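Local structure of Thiol:disulfide interchange protein (Proteus mirabilis, 4OD7) at residues P91-G96 and D107-T112. The protein probably acts as a periplasmic thioredoxin-fold disulfide oxidoreductase of the DsbA subfamily, exchanging dithiols and disulfides in proteins that undergo oxidative folding. The protein carries 1 engineered substitution. Sequence-based numbering, arbitrary orientation.
Sequences PALFKG and DDIRTT
In the helical domain inserted into the thioredoxin fold of this DsbA enzyme, between strands 58-62 and 153-156, T112 of helix 106-115 meets A92 and L93 of helix 86-99. The helices are successive in the chain; segments 91-96 and 107-112 run roughly antiparallel, at 140°, with their axes 10.5 Å apart at closest approach. The methyl of T112 does most of the touching: its CG2 lies 3.7 Å from L93 CD2 and 3.8 Å from A92 CB, so that one carbon packs on side chains of two consecutive residues. T112 CG2 stands anti to its own backbone N (chi1 -55° for OG1), which sends the methyl across to the facing helix and leaves the hydroxyl to turn back on its own turn. T112 OG1 donates to D108 O at 2.6 Å, the donor lying 27° off the carbonyl plane, and T112 N bonds to the same oxygen from the opposite face. The far end of L93 brings its CD2 methyl close to helix 106-115, and L93 CD2 also lies 4.4 Å from I109 CG2. L93 and I109 both rest on M73 of helix 70-83, which continues the apolar layer beyond the pair, while I103 of the connecting loop touches I109 and T112. With the threonine hydroxyl bonded within its own helix, the contact rests on methyl groups, a small apolar interface that buries 146 Å², both sides summed, held by van der Waals packing.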
# COMPACT_ATOMS: atom_id res chain seq x y z
N PRO A 91 9.17 -5.04 5.95
CA PRO A 91 10.52 -4.53 5.79
C PRO A 91 11.46 -5.47 5.02
O PRO A 91 12.27 -5.02 4.19
CB PRO A 91 10.96 -4.34 7.23
CG PRO A 91 9.73 -4.16 7.99
CD PRO A 91 8.77 -5.04 7.37
N ALA A 92 11.32 -6.77 5.26
CA ALA A 92 12.20 -7.79 4.61
C ALA A 92 11.94 -7.95 3.11
O ALA A 92 12.86 -8.24 2.33
CB ALA A 92 12.03 -9.19 5.31
N LEU A 93 10.70 -7.73 2.70
CA LEU A 93 10.33 -7.85 1.32
C LEU A 93 10.84 -6.64 0.57
O LEU A 93 11.36 -6.76 -0.51
CB LEU A 93 8.84 -7.98 1.20
CG LEU A 93 8.24 -9.32 1.68
CD1 LEU A 93 6.78 -9.17 1.68
CD2 LEU A 93 8.64 -10.53 0.87
N PHE A 94 10.67 -5.47 1.15
CA PHE A 94 11.27 -4.27 0.54
C PHE A 94 12.79 -4.44 0.43
O PHE A 94 13.36 -4.23 -0.61
CB PHE A 94 10.98 -3.01 1.35
CG PHE A 94 9.69 -2.34 1.01
CD1 PHE A 94 9.47 -1.80 -0.23
CD2 PHE A 94 8.69 -2.22 1.97
CE1 PHE A 94 8.26 -1.16 -0.52
CE2 PHE A 94 7.49 -1.59 1.68
CZ PHE A 94 7.27 -1.06 0.44
N LYS A 95 13.41 -4.87 1.51
CA LYS A 95 14.85 -5.05 1.54
C LYS A 95 15.31 -6.06 0.49
O LYS A 95 16.26 -5.79 -0.25
CB LYS A 95 15.29 -5.46 2.94
CG LYS A 95 16.73 -5.81 3.02
CD LYS A 95 17.15 -6.35 4.35
CE LYS A 95 18.54 -6.94 4.19
NZ LYS A 95 19.51 -5.96 3.64
N GLY A 96 14.65 -7.20 0.41
CA GLY A 96 15.07 -8.23 -0.49
C GLY A 96 14.89 -7.83 -1.92
O GLY A 96 15.63 -8.24 -2.76
N ASP A 107 10.68 -19.13 -4.62
CA ASP A 107 11.24 -19.80 -3.46
C ASP A 107 11.89 -18.78 -2.53
O ASP A 107 11.84 -18.92 -1.32
CB ASP A 107 12.27 -20.87 -3.85
CG ASP A 107 12.81 -21.65 -2.61
OD1 ASP A 107 11.97 -22.25 -1.92
OD2 ASP A 107 14.03 -21.64 -2.32
N ASP A 108 12.50 -17.76 -3.08
CA ASP A 108 13.07 -16.70 -2.27
C ASP A 108 12.03 -15.92 -1.47
O ASP A 108 12.28 -15.45 -0.37
CB ASP A 108 13.85 -15.76 -3.15
CG ASP A 108 15.06 -16.41 -3.75
OD1 ASP A 108 15.60 -17.37 -3.16
OD2 ASP A 108 15.49 -15.91 -4.78
N ILE A 109 10.87 -15.71 -2.06
CA ILE A 109 9.78 -15.09 -1.31
C ILE A 109 9.45 -15.96 -0.11
O ILE A 109 9.41 -15.49 1.02
CB ILE A 109 8.55 -14.88 -2.17
CG1 ILE A 109 8.93 -14.07 -3.41
CG2 ILE A 109 7.49 -14.15 -1.37
CD1 ILE A 109 7.81 -13.80 -4.38
N ARG A 110 9.26 -17.25 -0.35
CA ARG A 110 9.05 -18.22 0.72
C ARG A 110 10.14 -18.18 1.80
O ARG A 110 9.83 -18.10 3.00
CB ARG A 110 8.94 -19.61 0.12
CG ARG A 110 8.68 -20.70 1.11
CD ARG A 110 8.42 -21.98 0.40
NE ARG A 110 8.12 -23.05 1.34
CZ ARG A 110 9.05 -23.80 1.93
NH1 ARG A 110 10.33 -23.56 1.73
NH2 ARG A 110 8.69 -24.79 2.74
N THR A 111 11.40 -18.19 1.39
CA THR A 111 12.52 -18.12 2.35
C THR A 111 12.44 -16.86 3.17
O THR A 111 12.73 -16.89 4.33
CB THR A 111 13.90 -18.15 1.67
OG1 THR A 111 14.07 -19.40 1.01
CG2 THR A 111 14.97 -17.99 2.69
N THR A 112 12.04 -15.75 2.55
CA THR A 112 11.89 -14.47 3.24
C THR A 112 10.86 -14.50 4.39
O THR A 112 11.14 -14.05 5.49
CB THR A 112 11.45 -13.37 2.23
OG1 THR A 112 12.38 -13.32 1.15
CG2 THR A 112 11.34 -11.99 2.90